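Local coordinates for protein beta-galacturonidase (Eisenbergiella tayi, PDB 6NCW) that hydrolyses beta-linked galacturonic acid from its conjugates as a family 2 glycoside hydrolase, and may also have beta-glucuronidase activity, at residues Ile375-Ala380 with Ser426-Pro431; Ser307-His312 with Leu462-Gly467. One frame throughout, in Å; residues are numbered along the deposited sequence.

Both interactions lie in the TIM-barrel domain, at the ends of parallel barrel strands where the galacturonate site is formed, and their centres are about 9 Å apart. Along the chain they are nested: 307-312 comes first, then the two segments of interaction 1, 375-380 and 426-431, and finally 462-467, which closes interaction 2. Strands 425-428 and 461-466 are neighbours in the barrel; the first of them and the loop after it join the two contacts through probable hydrogen bonds between Asn428 OD1 and Thr464 OG1 (2.7 Å) and between Tyr430 OH and Glu465 OE2 (2.6 Å). Residues distant in sequence thus meet around one sugar pocket, with Asn377, His312 and Glu465 binding galacturonate.

Interaction 1 (Ile375-Ala380 with Ser426-Pro431); sequences ILNECA and SYNIYP
Asn428 reaches across to Asn377 and Glu378 with a single amide nitrogen, and two hydrogen bonds carry the contact. Asn428 ND2 donates one hydrogen to Asn377 OD1 at 3.2 Å. The other goes from Asn428 ND2 to Glu378 OE2 at 3.1 Å, along a nearly straight path (165°). Both oxygens lie almost in the amide plane of Asn428, which should hold that group against rotation. On the acceptor side the fit is less flat: the nitrogen is tilted from the carbonyl plane of Asn377, and it meets OE2 on the anti side, somewhat out of the carboxylate plane. Asn377 OD1 also accepts a bond from Arg309, and the other end of the Asn428 amide, OD1, is held by Thr464, so the orientation of both amides is defined. Asn377, a galacturonate-binding residue, also bonds a glycerol hydroxyl through ND2, and Glu378 OE2 bonds that of a second glycerol.

Carbon contacts add little: Glu378 CG lies 3.3 Å from Asn428 ND2.

A type II turn, closed by Cys379 N to Leu376 O (3.1 Å), places Asn377 and Glu378 at its central positions, with Glu378 in the left-handed helical region of backbone angles. In Asn377, CG is anti to the backbone N (chi1 175°), and this brings OD1 within bonding distance of Asn428. An Asn-Glu pair after the fourth barrel strand is a hallmark of clan GH-A glycosidases.

Strand 370-374 leads into this turn and helix 384-400 follows it, packing on Ile375, Leu376 and Cys379; beyond Asn428, strand 461-466 lies alongside, while helix 439-453 covers Tyr427.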
ATOM      1  N   ILE A 375       9.246 -37.180  -2.738  1.00 25.64           N
ATOM      2  CA  ILE A 375       8.004 -37.555  -3.406  1.00 26.42           C
ATOM      3  C   ILE A 375       6.803 -37.100  -2.582  1.00 25.30           C
ATOM      4  O   ILE A 375       6.890 -36.917  -1.364  1.00 22.42           O
ATOM      5  CB  ILE A 375       7.909 -39.078  -3.667  1.00 27.65           C
ATOM      6  CG1 ILE A 375       7.961 -39.874  -2.356  1.00 24.16           C
ATOM      7  CG2 ILE A 375       8.986 -39.542  -4.615  1.00 21.27           C
ATOM      8  CD1 ILE A 375       7.823 -41.383  -2.571  1.00 23.97           C
ATOM      9  N   LEU A 376       5.681 -36.900  -3.275  1.00 22.26           N
ATOM     10  CA  LEU A 376       4.347 -36.932  -2.667  1.00 22.71           C
ATOM     11  C   LEU A 376       4.251 -36.060  -1.415  1.00 22.12           C
ATOM     12  O   LEU A 376       3.817 -36.504  -0.342  1.00 18.45           O
ATOM     13  CB  LEU A 376       3.948 -38.372  -2.349  1.00 24.55           C
ATOM     14  CG  LEU A 376       3.903 -39.329  -3.539  1.00 28.75           C
ATOM     15  CD1 LEU A 376       3.414 -40.693  -3.054  1.00 25.79           C
ATOM     16  CD2 LEU A 376       3.034 -38.763  -4.686  1.00 20.43           C
ATOM     17  N   ASN A 377       4.642 -34.795  -1.570  1.00 20.43           N
ATOM     18  CA  ASN A 377       4.478 -33.803  -0.517  1.00 19.89           C
ATOM     19  C   ASN A 377       3.065 -33.814   0.063  1.00 19.73           C
ATOM     20  O   ASN A 377       2.083 -33.615  -0.657  1.00 20.14           O
ATOM     21  CB  ASN A 377       4.810 -32.412  -1.064  1.00 19.11           C
ATOM     22  CG  ASN A 377       4.537 -31.323  -0.046  1.00 22.77           C
ATOM     23  OD1 ASN A 377       5.375 -31.046   0.820  1.00 22.13           O
ATOM     24  ND2 ASN A 377       3.348 -30.709  -0.129  1.00 19.17           N
ATOM     25  N   GLU A 378       2.978 -34.055   1.374  1.00 18.55           N
ATOM     26  CA  GLU A 378       1.726 -34.012   2.131  1.00 21.13           C
ATOM     27  C   GLU A 378       0.620 -34.879   1.515  1.00 23.29           C
ATOM     28  O   GLU A 378      -0.566 -34.564   1.626  1.00 20.36           O
ATOM     29  CB  GLU A 378       1.238 -32.569   2.299  1.00 23.71           C
ATOM     30  CG  GLU A 378       2.166 -31.718   3.164  1.00 24.68           C
ATOM     31  CD  GLU A 378       1.499 -30.445   3.674  1.00 31.67           C
ATOM     32  OE1 GLU A 378       0.358 -30.145   3.236  1.00 29.44           O
ATOM     33  OE2 GLU A 378       2.120 -29.746   4.517  1.00 32.20           O
ATOM     34  N   CYS A 379       0.974 -35.985   0.877  1.00 21.20           N
ATOM     35  CA  CYS A 379      -0.055 -36.896   0.389  1.00 24.52           C
ATOM     36  C   CYS A 379      -0.459 -37.854   1.518  1.00 26.55           C
ATOM     37  O   CYS A 379      -0.079 -37.671   2.683  1.00 25.84           O
ATOM     38  CB  CYS A 379       0.424 -37.566  -0.898  1.00 25.18           C
ATOM     39  SG  CYS A 379       0.609 -36.331  -2.242  1.00 24.34           S
ATOM     40  N   ALA A 380      -1.282 -38.862   1.205  1.00 26.49           N
ATOM     41  CA  ALA A 380      -1.993 -39.612   2.252  1.00 30.11           C
ATOM     42  C   ALA A 380      -1.151 -40.779   2.792  1.00 28.14           C
ATOM     43  O   ALA A 380      -1.510 -41.954   2.680  1.00 30.64           O
ATOM     44  CB  ALA A 380      -3.341 -40.095   1.727  1.00 25.20           C
ATOM     45  N   SER A 426      11.130 -36.374   6.958  1.00 20.74           N
ATOM     46  CA  SER A 426      10.907 -34.942   6.783  1.00 21.69           C
ATOM     47  C   SER A 426       9.482 -34.571   7.151  1.00 21.11           C
ATOM     48  O   SER A 426       8.536 -35.291   6.814  1.00 19.24           O
ATOM     49  CB  SER A 426      11.194 -34.520   5.339  1.00 21.57           C
ATOM     50  OG  SER A 426      12.504 -34.896   4.992  1.00 22.49           O
ATOM     51  N   TYR A 427       9.329 -33.436   7.833  1.00 21.32           N
ATOM     52  CA  TYR A 427       8.027 -32.995   8.308  1.00 17.80           C
ATOM     53  C   TYR A 427       7.799 -31.514   8.029  1.00 20.35           C
ATOM     54  O   TYR A 427       8.705 -30.696   8.172  1.00 19.93           O
ATOM     55  CB  TYR A 427       7.886 -33.285   9.792  1.00 20.67           C
ATOM     56  CG  TYR A 427       7.131 -34.573  10.028  1.00 20.31           C
ATOM     57  CD1 TYR A 427       7.795 -35.792  10.181  1.00 23.75           C
ATOM     58  CD2 TYR A 427       5.750 -34.575  10.056  1.00 21.17           C
ATOM     59  CE1 TYR A 427       7.076 -36.986  10.385  1.00 23.06           C
ATOM     60  CE2 TYR A 427       5.031 -35.742  10.258  1.00 24.67           C
ATOM     61  CZ  TYR A 427       5.685 -36.938  10.423  1.00 23.22           C
ATOM     62  OH  TYR A 427       4.917 -38.070  10.618  1.00 24.69           O
ATOM     63  N   ASN A 428       6.594 -31.197   7.572  1.00 22.75           N
ATOM     64  CA  ASN A 428       6.102 -29.826   7.470  1.00 23.65           C
ATOM     65  C   ASN A 428       5.339 -29.491   8.749  1.00 21.30           C
ATOM     66  O   ASN A 428       4.370 -30.180   9.092  1.00 23.93           O
ATOM     67  CB  ASN A 428       5.184 -29.677   6.259  1.00 17.93           C
ATOM     68  CG  ASN A 428       5.857 -30.094   4.969  1.00 21.14           C
ATOM     69  OD1 ASN A 428       7.087 -30.147   4.893  1.00 20.93           O
ATOM     70  ND2 ASN A 428       5.062 -30.377   3.939  1.00 18.93           N
ATOM     71  N   ILE A 429       5.771 -28.458   9.459  1.00 18.50           N
ATOM     72  CA  ILE A 429       5.111 -28.068  10.709  1.00 25.76           C
ATOM     73  C   ILE A 429       4.935 -26.560  10.724  1.00 19.72           C
ATOM     74  O   ILE A 429       5.809 -25.817  10.257  1.00 18.45           O
ATOM     75  CB  ILE A 429       5.888 -28.523  11.972  1.00 22.69           C
ATOM     76  CG1 ILE A 429       7.234 -27.814  12.080  1.00 18.93           C
ATOM     77  CG2 ILE A 429       6.038 -30.047  12.014  1.00 23.89           C
ATOM     78  CD1 ILE A 429       7.982 -28.095  13.398  1.00 17.79           C
ATOM     79  N   TYR A 430       3.813 -26.101  11.286  1.00 16.69           N
ATOM     80  CA  TYR A 430       3.556 -24.662  11.409  1.00 20.35           C
ATOM     81  C   TYR A 430       3.141 -24.213  12.818  1.00 24.98           C
ATOM     82  O   TYR A 430       2.153 -23.497  12.985  1.00 21.20           O
ATOM     83  CB  TYR A 430       2.492 -24.268  10.398  1.00 23.28           C
ATOM     84  CG  TYR A 430       2.949 -24.383   8.958  1.00 20.71           C
ATOM     85  CD1 TYR A 430       2.803 -25.566   8.256  1.00 22.16           C
ATOM     86  CD2 TYR A 430       3.520 -23.290   8.303  1.00 20.75           C
ATOM     87  CE1 TYR A 430       3.198 -25.654   6.926  1.00 25.40           C
ATOM     88  CE2 TYR A 430       3.912 -23.369   6.988  1.00 19.18           C
ATOM     89  CZ  TYR A 430       3.752 -24.552   6.304  1.00 20.90           C
ATOM     90  OH  TYR A 430       4.149 -24.628   4.982  1.00 28.17           O
ATOM     91  N   PRO A 431       3.899 -24.578  13.856  1.00 24.34           N
ATOM     92  CA  PRO A 431       3.606 -24.016  15.185  1.00 24.90           C
ATOM     93  C   PRO A 431       3.860 -22.519  15.172  1.00 24.59           C
ATOM     94  O   PRO A 431       4.798 -22.036  14.522  1.00 23.85           O
ATOM     95  CB  PRO A 431       4.590 -24.739  16.112  1.00 23.32           C
ATOM     96  CG  PRO A 431       5.774 -25.064  15.163  1.00 20.70           C
ATOM     97  CD  PRO A 431       5.080 -25.466  13.890  1.00 19.89           C
TER

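Interaction 2 (Ser307-His312 with Leu462-Gly467); sequences SIRTVH and LITEIG. With GOL (glycerol), chain G.
Arg309 and Glu465 form a buried salt bridge in the tightly packed part of this contact. The anti lone pair of Glu465 OE1 receives Arg309 NH1 at 3.1 Å along a nearly straight N-H...O path (163°), close to the guanidinium plane. Arg309 NH1 also donates to Thr464 O (3.0 Å), but it stands above that carbonyl plane and the bond is bent to 136°. The guanidinium is sandwiched: Val311 CG1 lies 3.5 Å above one face, over its centre, and Thr464 CB is on the opposite face. Arg309 NH2 is hydrogen-bonded to Asn377 and salt-bridged to Glu333, whose other oxygen holds His312 ND1.

Strands 307-309 and 461-466 are the second and seventh of the TIM barrel. With CG anti to the backbone N (chi1 171°) and the chain extended to NE, Arg309 spans the barrel interior. In clan GH-A enzymes the end of the seventh strand carries an active-site glutamate, the place Glu465 occupies here.

Toward the sugar pocket the packing gives way to a ligand-filled side. A cis peptide bond precedes His312, whose ring lies over Val311 CB and meets Glu465 only by its edge, His312 CE1 being 3.4 Å from Glu465 OE1. Glycerol, in the galacturonate site, bridges the two from the pocket side, its O2 hydrogen-bonded to His312 NE2 (2.7 Å) and its O1 donating to Glu465 OE1 (2.7 Å). Tyr430 holds the other carboxylate oxygen, and Asp131 and Arg337 grip the glycerol.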
ATOM      1  N   SER A 307      20.545 -23.859   0.488  1.00 19.50           N
ATOM      2  CA  SER A 307      19.779 -24.926  -0.135  1.00 19.93           C
ATOM      3  C   SER A 307      18.387 -24.442  -0.534  1.00 20.41           C
ATOM      4  O   SER A 307      17.820 -23.531   0.081  1.00 21.39           O
ATOM      5  CB  SER A 307      19.698 -26.133   0.799  1.00 18.66           C
ATOM      6  OG  SER A 307      19.095 -27.235   0.150  1.00 21.08           O
ATOM      7  N   ILE A 308      17.853 -25.057  -1.586  1.00 20.22           N
ATOM      8  CA  ILE A 308      16.508 -24.787  -2.073  1.00 21.50           C
ATOM      9  C   ILE A 308      15.772 -26.112  -2.242  1.00 20.22           C
ATOM     10  O   ILE A 308      16.369 -27.131  -2.600  1.00 20.19           O
ATOM     11  CB  ILE A 308      16.529 -24.000  -3.399  1.00 19.14           C
ATOM     12  CG1 ILE A 308      16.963 -22.570  -3.139  1.00 19.69           C
ATOM     13  CG2 ILE A 308      15.171 -24.039  -4.090  1.00 22.26           C
ATOM     14  CD1 ILE A 308      17.318 -21.842  -4.382  1.00 24.95           C
ATOM     15  N   ARG A 309      14.476 -26.088  -1.961  1.00 16.99           N
ATOM     16  CA  ARG A 309      13.573 -27.211  -2.126  1.00 19.69           C
ATOM     17  C   ARG A 309      12.550 -26.818  -3.189  1.00 20.53           C
ATOM     18  O   ARG A 309      11.887 -25.779  -3.060  1.00 18.83           O
ATOM     19  CB  ARG A 309      12.905 -27.544  -0.780  1.00 18.90           C
ATOM     20  CG  ARG A 309      11.789 -28.541  -0.886  1.00 20.43           C
ATOM     21  CD  ARG A 309      11.234 -29.040   0.443  1.00 18.81           C
ATOM     22  NE  ARG A 309      10.099 -29.889   0.084  1.00 23.85           N
ATOM     23  CZ  ARG A 309       8.849 -29.726   0.505  1.00 21.80           C
ATOM     24  NH1 ARG A 309       8.550 -28.792   1.408  1.00 19.61           N
ATOM     25  NH2 ARG A 309       7.900 -30.532   0.037  1.00 20.19           N
ATOM     26  N   THR A 310      12.425 -27.640  -4.236  1.00 17.82           N
ATOM     27  CA  THR A 310      11.589 -27.338  -5.408  1.00 16.97           C
ATOM     28  C   THR A 310      10.115 -27.696  -5.147  1.00 21.23           C
ATOM     29  O   THR A 310       9.548 -28.635  -5.715  1.00 20.80           O
ATOM     30  CB  THR A 310      12.115 -28.096  -6.630  1.00 19.90           C
ATOM     31  OG1 THR A 310      11.945 -29.505  -6.433  1.00 19.89           O
ATOM     32  CG2 THR A 310      13.600 -27.844  -6.869  1.00 17.96           C
ATOM     33  N   VAL A 311       9.462 -26.905  -4.294  1.00 18.36           N
ATOM     34  CA  VAL A 311       8.028 -27.116  -4.063  1.00 20.29           C
ATOM     35  C   VAL A 311       7.229 -26.732  -5.308  1.00 17.77           C
ATOM     36  O   VAL A 311       7.430 -25.651  -5.874  1.00 19.97           O
ATOM     37  CB  VAL A 311       7.551 -26.309  -2.846  1.00 16.40           C
ATOM     38  CG1 VAL A 311       8.214 -26.844  -1.569  1.00 21.08           C
ATOM     39  CG2 VAL A 311       7.844 -24.788  -3.032  1.00 16.75           C
ATOM     40  N   HIS A 312       6.323 -27.613  -5.760  1.00 18.40           N
ATOM     41  CA  HIS A 312       6.247 -29.055  -5.442  1.00 17.14           C
ATOM     42  C   HIS A 312       6.303 -29.815  -6.774  1.00 20.25           C
ATOM     43  O   HIS A 312       5.355 -30.513  -7.155  1.00 19.53           O
ATOM     44  CB  HIS A 312       4.962 -29.422  -4.705  1.00 16.66           C
ATOM     45  CG  HIS A 312       4.825 -28.764  -3.365  1.00 18.74           C
ATOM     46  ND1 HIS A 312       5.625 -29.089  -2.293  1.00 19.21           N
ATOM     47  CD2 HIS A 312       3.982 -27.801  -2.924  1.00 20.36           C
ATOM     48  CE1 HIS A 312       5.271 -28.365  -1.243  1.00 22.85           C
ATOM     49  NE2 HIS A 312       4.273 -27.578  -1.597  1.00 18.61           N
ATOM     50  N   LEU A 462      14.660 -33.740   8.829  1.00 24.58           N
ATOM     51  CA  LEU A 462      14.586 -32.375   8.310  1.00 22.55           C
ATOM     52  C   LEU A 462      13.198 -31.803   8.572  1.00 19.59           C
ATOM     53  O   LEU A 462      12.206 -32.534   8.508  1.00 20.09           O
ATOM     54  CB  LEU A 462      14.872 -32.334   6.796  1.00 20.61           C
ATOM     55  CG  LEU A 462      16.304 -32.522   6.306  1.00 25.72           C
ATOM     56  CD1 LEU A 462      16.331 -32.698   4.801  1.00 20.61           C
ATOM     57  CD2 LEU A 462      17.167 -31.332   6.744  1.00 20.34           C
ATOM     58  N   ILE A 463      13.135 -30.508   8.887  1.00 18.49           N
ATOM     59  CA  ILE A 463      11.898 -29.729   8.801  1.00 15.15           C
ATOM     60  C   ILE A 463      11.815 -29.172   7.379  1.00 21.27           C
ATOM     61  O   ILE A 463      12.562 -28.258   7.013  1.00 18.23           O
ATOM     62  CB  ILE A 463      11.857 -28.592   9.831  1.00 19.03           C
ATOM     63  CG1 ILE A 463      11.879 -29.140  11.266  1.00 18.68           C
ATOM     64  CG2 ILE A 463      10.614 -27.704   9.592  1.00 16.11           C
ATOM     65  CD1 ILE A 463      10.781 -30.150  11.537  1.00 23.09           C
ATOM     66  N   THR A 464      10.924 -29.729   6.566  1.00 18.73           N
ATOM     67  CA  THR A 464      10.868 -29.344   5.165  1.00 18.49           C
ATOM     68  C   THR A 464       9.946 -28.158   4.913  1.00 21.46           C
ATOM     69  O   THR A 464       9.972 -27.612   3.802  1.00 19.13           O
ATOM     70  CB  THR A 464      10.442 -30.538   4.292  1.00 16.39           C
ATOM     71  OG1 THR A 464       9.474 -31.342   4.985  1.00 20.40           O
ATOM     72  CG2 THR A 464      11.667 -31.371   3.953  1.00 19.36           C
ATOM     73  N   GLU A 465       9.165 -27.742   5.917  1.00 18.91           N
ATOM     74  CA  GLU A 465       8.380 -26.504   5.892  1.00 22.62           C
ATOM     75  C   GLU A 465       8.212 -26.003   7.315  1.00 17.82           C
ATOM     76  O   GLU A 465       7.834 -26.782   8.187  1.00 18.88           O
ATOM     77  CB  GLU A 465       6.983 -26.709   5.276  1.00 18.96           C
ATOM     78  CG  GLU A 465       6.990 -26.841   3.763  1.00 22.40           C
ATOM     79  CD  GLU A 465       5.634 -27.215   3.174  1.00 24.89           C
ATOM     80  OE1 GLU A 465       5.653 -27.873   2.108  1.00 23.77           O
ATOM     81  OE2 GLU A 465       4.572 -26.859   3.757  1.00 25.22           O
ATOM     82  N   ILE A 466       8.527 -24.726   7.538  1.00 16.30           N
ATOM     83  CA  ILE A 466       8.075 -23.960   8.695  1.00 19.30           C
ATOM     84  C   ILE A 466       8.026 -22.489   8.278  1.00 16.59           C
ATOM     85  O   ILE A 466       8.846 -22.031   7.477  1.00 17.93           O
ATOM     86  CB  ILE A 466       9.007 -24.193   9.916  1.00 19.96           C
ATOM     87  CG1 ILE A 466       8.384 -23.675  11.215  1.00 16.30           C
ATOM     88  CG2 ILE A 466      10.373 -23.546   9.692  1.00 15.87           C
ATOM     89  CD1 ILE A 466       9.001 -24.333  12.472  1.00 18.21           C
ATOM     90  N   GLY A 467       7.066 -21.739   8.814  1.00 18.09           N
ATOM     91  CA  GLY A 467       6.976 -20.329   8.468  1.00 16.88           C
ATOM     92  C   GLY A 467       5.659 -19.709   8.907  1.00 20.33           C
ATOM     93  O   GLY A 467       4.937 -20.257   9.751  1.00 16.53           O
TER
HETATM   94  C1  GOL G 603       2.098 -27.563   1.801  1.00 24.70           C
HETATM   95  O1  GOL G 603       3.094 -28.528   1.637  1.00 24.23           O
HETATM   96  C2  GOL G 603       2.525 -26.261   1.045  1.00 22.91           C
HETATM   97  O2  GOL G 603       2.211 -26.308  -0.299  1.00 22.45           O
HETATM   98  C3  GOL G 603       1.717 -25.117   1.708  1.00 24.83           C
HETATM   99  O3  GOL G 603       0.346 -25.269   1.346  1.00 21.59           O